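Local coordinates for cell division control protein 53 (Saccharomyces cerevisiae, PDB 3O2P) that serves as the cullin scaffold of SCF E3 ubiquitin ligases, here represented by its C-terminal winged-helix neddylation domain, at residues Arg36-Pro39 against His40-Val44; Phe55-Val59 against Ser60-Arg64. All coordinates share one frame; numbering follows the deposited sequence.

Interaction 1: Arg36-Pro39 against His40-Val44; sequences RNLP and HTTLV
Pro39 and Leu43 meet in a local strand-to-helix junction, where edge strand 37-39 turns into helix 40-51 of the cullin neddylation domain. The axes of strand 37-39 and the helical segment 40-44 make an angle of 97°, a nearly perpendicular turn made with no intervening residue. Pro39 occupies the N-cap position, and its carbonyl O accepts the N-H of Leu43 at 3.1 Å, with an N-H...O angle of 158°, as the first i to i+4 bond of the helix. On the side-chain level Pro39 and Thr42 lie alongside each other and point the same way: Pro39 CG stands 3.6 Å from Thr42 OG1, and Pro39 CD is 4.0 Å from Thr42 CB. Thr42 OG1 lies beside its own backbone N and anti to the carbonyl carbon (chi1 -47°), which turns the hydroxyl to the proline ring. The second side-chain meeting is apolar. Leu38 CD2 reaches Leu43 CB at 4.2 Å, the two side chains crossing at about a right angle, and both leucines also pack on Ile31 of helix 8-35. His40 heads the other way; one face of its imidazole takes Val44 CG2 3.5 Å above the ring plane, offset toward the rim, while ND1 is hydrogen-bonded to Tyr84 OH and NE2 to the backbone of another protein's chain in the assembly. The chemistry thus divides: the backbone bond closes the first turn, the proline-threonine contact covers its more exposed flank, the leucines join strand and helix to the buried interior, and both imidazole nitrogens are satisfied beyond the turn.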
ATOM      1  N   ARG B  36      16.883  10.079  16.033  1.00 31.11           N
ATOM      2  CA  ARG B  36      16.924  10.076  14.575  1.00 34.51           C
ATOM      3  C   ARG B  36      16.471   8.761  13.938  1.00 30.29           C
ATOM      4  O   ARG B  36      15.665   8.754  13.006  1.00 29.81           O
ATOM      5  CB  ARG B  36      18.338  10.415  14.105  1.00 42.16           C
ATOM      6  CG  ARG B  36      18.755  11.827  14.449  1.00 45.03           C
ATOM      7  CD  ARG B  36      18.110  12.784  13.478  1.00 45.83           C
ATOM      8  NE  ARG B  36      17.512  13.929  14.144  1.00 46.97           N
ATOM      9  CZ  ARG B  36      16.802  14.855  13.513  1.00 50.08           C
ATOM     10  NH1 ARG B  36      16.606  14.755  12.206  1.00 42.21           N
ATOM     11  NH2 ARG B  36      16.291  15.879  14.187  1.00 56.30           N
ATOM     12  N   ASN B  37      17.005   7.656  14.442  1.00 28.97           N
ATOM     13  CA  ASN B  37      16.731   6.329  13.897  1.00 30.90           C
ATOM     14  C   ASN B  37      16.622   5.339  15.054  1.00 34.89           C
ATOM     15  O   ASN B  37      17.447   5.349  15.963  1.00 36.58           O
ATOM     16  CB  ASN B  37      17.860   5.911  12.956  1.00 42.60           C
ATOM     17  CG  ASN B  37      17.352   5.378  11.633  1.00 56.85           C
ATOM     18  OD1 ASN B  37      16.714   4.320  11.573  1.00 58.74           O
ATOM     19  ND2 ASN B  37      17.636   6.110  10.558  1.00 54.20           N
ATOM     20  N   LEU B  38      15.607   4.487  15.034  1.00 29.03           N
ATOM     21  CA  LEU B  38      15.370   3.631  16.182  1.00 27.81           C
ATOM     22  C   LEU B  38      14.598   2.374  15.810  1.00 26.19           C
ATOM     23  O   LEU B  38      13.633   2.423  15.037  1.00 25.48           O
ATOM     24  CB  LEU B  38      14.596   4.425  17.234  1.00 35.21           C
ATOM     25  CG  LEU B  38      15.034   4.456  18.691  1.00 34.89           C
ATOM     26  CD1 LEU B  38      16.532   4.680  18.820  1.00 35.51           C
ATOM     27  CD2 LEU B  38      14.260   5.533  19.433  1.00 25.98           C
ATOM     28  N   PRO B  39      15.008   1.238  16.377  1.00 31.83           N
ATOM     29  CA  PRO B  39      14.231   0.007  16.199  1.00 34.03           C
ATOM     30  C   PRO B  39      12.876   0.162  16.882  1.00 29.12           C
ATOM     31  O   PRO B  39      12.800   0.855  17.891  1.00 26.77           O
ATOM     32  CB  PRO B  39      15.069  -1.052  16.926  1.00 33.55           C
ATOM     33  CG  PRO B  39      16.438  -0.425  17.105  1.00 35.67           C
ATOM     34  CD  PRO B  39      16.185   1.041  17.238  1.00 31.39           C
ATOM     35  N   HIS B  40      11.838  -0.467  16.335  1.00 29.27           N
ATOM     36  CA  HIS B  40      10.484  -0.366  16.873  1.00 28.36           C
ATOM     37  C   HIS B  40      10.443  -0.681  18.351  1.00 29.04           C
ATOM     38  O   HIS B  40       9.881   0.071  19.153  1.00 28.10           O
ATOM     39  CB  HIS B  40       9.553  -1.322  16.128  1.00 23.16           C
ATOM     40  CG  HIS B  40       8.278  -1.610  16.852  1.00 21.82           C
ATOM     41  ND1 HIS B  40       7.125  -0.882  16.647  1.00 21.06           N
ATOM     42  CD2 HIS B  40       7.976  -2.546  17.785  1.00 18.58           C
ATOM     43  CE1 HIS B  40       6.163  -1.364  17.415  1.00 27.39           C
ATOM     44  NE2 HIS B  40       6.650  -2.378  18.109  1.00 29.65           N
ATOM     45  N   THR B  41      11.035  -1.811  18.706  1.00 27.70           N
ATOM     46  CA  THR B  41      11.082  -2.237  20.086  1.00 30.50           C
ATOM     47  C   THR B  41      11.655  -1.152  21.002  1.00 33.18           C
ATOM     48  O   THR B  41      11.090  -0.848  22.059  1.00 27.36           O
ATOM     49  CB  THR B  41      11.894  -3.536  20.209  1.00 35.81           C
ATOM     50  OG1 THR B  41      10.988  -4.645  20.287  1.00 39.96           O
ATOM     51  CG2 THR B  41      12.793  -3.507  21.443  1.00 38.21           C
ATOM     52  N   THR B  42      12.774  -0.561  20.600  1.00 28.34           N
ATOM     53  CA  THR B  42      13.416   0.434  21.452  1.00 32.62           C
ATOM     54  C   THR B  42      12.571   1.703  21.597  1.00 27.87           C
ATOM     55  O   THR B  42      12.535   2.292  22.665  1.00 27.02           O
ATOM     56  CB  THR B  42      14.818   0.803  20.947  1.00 35.21           C
ATOM     57  OG1 THR B  42      15.542  -0.394  20.636  1.00 41.97           O
ATOM     58  CG2 THR B  42      15.565   1.599  22.008  1.00 28.95           C
ATOM     59  N   LEU B  43      11.892   2.121  20.529  1.00 31.88           N
ATOM     60  CA  LEU B  43      11.056   3.320  20.594  1.00 23.29           C
ATOM     61  C   LEU B  43       9.892   3.107  21.548  1.00 19.59           C
ATOM     62  O   LEU B  43       9.620   3.949  22.395  1.00 21.91           O
ATOM     63  CB  LEU B  43      10.516   3.695  19.215  1.00 17.98           C
ATOM     64  CG  LEU B  43       9.473   4.825  19.186  1.00 19.55           C
ATOM     65  CD1 LEU B  43      10.030   6.100  19.851  1.00 12.31           C
ATOM     66  CD2 LEU B  43       9.012   5.120  17.752  1.00 19.34           C
ATOM     67  N   VAL B  44       9.210   1.972  21.401  1.00 17.13           N
ATOM     68  CA  VAL B  44       8.039   1.681  22.211  1.00 21.96           C
ATOM     69  C   VAL B  44       8.427   1.642  23.684  1.00 25.01           C
ATOM     70  O   VAL B  44       7.766   2.250  24.513  1.00 23.49           O
ATOM     71  CB  VAL B  44       7.383   0.343  21.820  1.00 21.88           C
ATOM     72  CG1 VAL B  44       6.345  -0.058  22.869  1.00 27.71           C
ATOM     73  CG2 VAL B  44       6.753   0.438  20.423  1.00 18.72           C
TER

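Interaction 2: Phe55-Val59 against Ser60-Arg64; sequences FNAKV and SMVKR
Met61 CG lies anti to its carbonyl carbon (chi1 -63°), and the side chain runs extended beyond CG, carrying SD back past the start of helix 59-71 to Phe55 and Lys58. Phe55 does its part with CG between its backbone N and carbonyl carbon, which brings CE1 within 3.9 Å of Met61 SD. The sulfur sits 5.3 Å from the ring centroid and 80° off the ring normal, so this Met-aromatic contact is made at the ring edge. The same SD receives a weak hydrogen bond from Lys58 N, long at 3.5 Å but nearly straight at 168°, while the terminal CE lies 4.0 Å from Lys58 CG. An alanine at Met61 would remove the thioether and is likely to open a gap beside the Phe55 edge and deprive Lys58 N of its weak sulfur acceptor. Lys58 is the N-cap residue: its O accepts the N-H of Val62 at 3.1 Å and, weakly, that of Met61. One residue on, Val59 O accepts Lys63 N at 2.8 Å, while Val59 CG1 runs alongside the aliphatic part of Lys63, 3.8 Å from CD. Beyond this contact, Lys63 NZ pairs with an acidic side chain on the chain of another protein in the assembly. On the buried side, Ala57 CB meets Val62 CG2, and Val62 packs on Cys47 and Ile48 of helix 40-51; Met61 also touches Arg20 and Leu24 of helix 8-35. The arrangement is a helix N-terminus with a Met-aromatic contact to the preceding loop, at the start of the third helix in the winged-helix fold of the cullin neddylation domain.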
ATOM      1  N   PHE B  55       1.310   8.778  32.911  1.00 40.85           N
ATOM      2  CA  PHE B  55       0.372   7.673  33.025  1.00 39.30           C
ATOM      3  C   PHE B  55       1.010   6.385  32.526  1.00 34.32           C
ATOM      4  O   PHE B  55       2.138   6.394  32.031  1.00 35.95           O
ATOM      5  CB  PHE B  55      -0.924   7.969  32.265  1.00 33.67           C
ATOM      6  CG  PHE B  55      -0.786   7.872  30.777  1.00 37.67           C
ATOM      7  CD1 PHE B  55      -1.155   6.711  30.110  1.00 31.54           C
ATOM      8  CD2 PHE B  55      -0.282   8.932  30.042  1.00 40.04           C
ATOM      9  CE1 PHE B  55      -1.026   6.611  28.741  1.00 24.68           C
ATOM     10  CE2 PHE B  55      -0.148   8.837  28.663  1.00 39.98           C
ATOM     11  CZ  PHE B  55      -0.518   7.675  28.012  1.00 28.30           C
ATOM     12  N   ASN B  56       0.290   5.278  32.667  1.00 32.68           N
ATOM     13  CA  ASN B  56       0.791   3.989  32.217  1.00 40.10           C
ATOM     14  C   ASN B  56       0.404   3.691  30.763  1.00 47.29           C
ATOM     15  O   ASN B  56      -0.678   3.174  30.481  1.00 48.16           O
ATOM     16  CB  ASN B  56       0.327   2.869  33.142  1.00 39.51           C
ATOM     17  CG  ASN B  56       0.875   1.523  32.725  1.00 55.88           C
ATOM     18  OD1 ASN B  56       0.123   0.584  32.455  1.00 62.47           O
ATOM     19  ND2 ASN B  56       2.200   1.430  32.636  1.00 56.38           N
ATOM     20  N   ALA B  57       1.303   4.027  29.849  1.00 40.92           N
ATOM     21  CA  ALA B  57       1.050   3.858  28.428  1.00 32.11           C
ATOM     22  C   ALA B  57       1.063   2.386  28.039  1.00 28.66           C
ATOM     23  O   ALA B  57       2.023   1.670  28.323  1.00 29.61           O
ATOM     24  CB  ALA B  57       2.085   4.633  27.618  1.00 24.33           C
ATOM     25  N   LYS B  58      -0.012   1.937  27.399  1.00 23.51           N
ATOM     26  CA  LYS B  58      -0.070   0.590  26.853  1.00 23.63           C
ATOM     27  C   LYS B  58       0.544   0.580  25.451  1.00 34.12           C
ATOM     28  O   LYS B  58       0.489   1.584  24.733  1.00 33.21           O
ATOM     29  CB  LYS B  58      -1.520   0.105  26.773  1.00 20.79           C
ATOM     30  CG  LYS B  58      -2.209  -0.073  28.119  1.00 20.68           C
ATOM     31  CD  LYS B  58      -1.558  -1.159  28.957  1.00 22.39           C
ATOM     32  CE  LYS B  58      -2.300  -1.284  30.291  1.00 29.43           C
ATOM     33  NZ  LYS B  58      -1.921  -2.538  31.009  1.00 27.56           N
ATOM     34  N   VAL B  59       1.108  -0.560  25.060  1.00 23.26           N
ATOM     35  CA  VAL B  59       1.766  -0.670  23.770  1.00 26.58           C
ATOM     36  C   VAL B  59       0.800  -0.274  22.655  1.00 28.33           C
ATOM     37  O   VAL B  59       1.161   0.461  21.730  1.00 24.22           O
ATOM     38  CB  VAL B  59       2.294  -2.098  23.531  1.00 26.87           C
ATOM     39  CG1 VAL B  59       2.760  -2.273  22.082  1.00 19.56           C
ATOM     40  CG2 VAL B  59       3.418  -2.421  24.515  1.00 26.57           C
ATOM     41  N   SER B  60      -0.433  -0.754  22.757  1.00 19.70           N
ATOM     42  CA  SER B  60      -1.443  -0.468  21.751  1.00 24.59           C
ATOM     43  C   SER B  60      -1.667   1.034  21.600  1.00 24.85           C
ATOM     44  O   SER B  60      -1.946   1.512  20.506  1.00 19.18           O
ATOM     45  CB  SER B  60      -2.756  -1.166  22.096  1.00 24.90           C
ATOM     46  OG  SER B  60      -3.331  -0.610  23.258  1.00 30.88           O
ATOM     47  N   MET B  61      -1.552   1.779  22.697  1.00 20.85           N
ATOM     48  CA  MET B  61      -1.700   3.228  22.616  1.00 24.16           C
ATOM     49  C   MET B  61      -0.516   3.829  21.897  1.00 19.81           C
ATOM     50  O   MET B  61      -0.674   4.739  21.080  1.00 22.08           O
ATOM     51  CB  MET B  61      -1.794   3.855  24.003  1.00 25.23           C
ATOM     52  CG  MET B  61      -2.996   3.429  24.790  1.00 27.60           C
ATOM     53  SD  MET B  61      -2.791   3.944  26.489  1.00 28.40           S
ATOM     54  CE  MET B  61      -4.288   3.258  27.214  1.00 32.26           C
ATOM     55  N   VAL B  62       0.673   3.330  22.220  1.00 19.60           N
ATOM     56  CA  VAL B  62       1.892   3.847  21.606  1.00 21.56           C
ATOM     57  C   VAL B  62       1.898   3.602  20.094  1.00 19.32           C
ATOM     58  O   VAL B  62       2.259   4.483  19.315  1.00 20.31           O
ATOM     59  CB  VAL B  62       3.155   3.258  22.244  1.00 17.66           C
ATOM     60  CG1 VAL B  62       4.411   3.805  21.536  1.00 17.08           C
ATOM     61  CG2 VAL B  62       3.205   3.612  23.717  1.00 13.47           C
ATOM     62  N   LYS B  63       1.468   2.412  19.693  1.00 17.29           N
ATOM     63  CA  LYS B  63       1.386   2.058  18.287  1.00 18.40           C
ATOM     64  C   LYS B  63       0.398   2.935  17.518  1.00 18.03           C
ATOM     65  O   LYS B  63       0.686   3.315  16.387  1.00 19.67           O
ATOM     66  CB  LYS B  63       1.044   0.583  18.136  1.00 15.41           C
ATOM     67  CG  LYS B  63       2.102  -0.308  18.753  1.00 30.15           C
ATOM     68  CD  LYS B  63       1.901  -1.755  18.370  1.00 28.60           C
ATOM     69  CE  LYS B  63       2.044  -1.941  16.885  1.00 22.12           C
ATOM     70  NZ  LYS B  63       1.634  -3.301  16.471  1.00 26.53           N
ATOM     71  N   ARG B  64      -0.752   3.250  18.116  1.00 17.65           N
ATOM     72  CA  ARG B  64      -1.677   4.211  17.503  1.00 20.38           C
ATOM     73  C   ARG B  64      -0.990   5.564  17.286  1.00 20.64           C
ATOM     74  O   ARG B  64      -1.086   6.156  16.209  1.00 20.44           O
ATOM     75  CB  ARG B  64      -2.962   4.390  18.330  1.00 21.40           C
ATOM     76  CG  ARG B  64      -3.852   3.143  18.350  1.00 41.07           C
ATOM     77  CD  ARG B  64      -5.316   3.449  18.706  1.00 48.45           C
ATOM     78  NE  ARG B  64      -5.469   4.148  19.980  1.00 54.51           N
ATOM     79  CZ  ARG B  64      -5.378   3.570  21.174  1.00 58.46           C
ATOM     80  NH1 ARG B  64      -5.127   2.271  21.274  1.00 60.66           N
ATOM     81  NH2 ARG B  64      -5.539   4.295  22.268  1.00 55.84           N
TER

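How the interactions relate
Interactions 1 and 2 mark the starts of two successive helices, 40-51 and 59-71, and each mixes buried with exposed residues. Interaction 2 lies deeper: its centre is about 7 Å from the chain centre, that of interaction 1 about 12 Å. The first joins a sheet edge to its helix through proline, threonine and leucine; the second joins a loop to its helix and adds sulfur and aromatic chemistry. They touch directly. Val44 makes the apolar part, CG1 4.1 Å from Val59 CG2 and CG2 4.2 Å from Val62 CG1; separately, His40 CE1 is 4.2 Å from Lys63 CE. His40 and Lys63 both carry polar ends to the chain of another protein in the assembly.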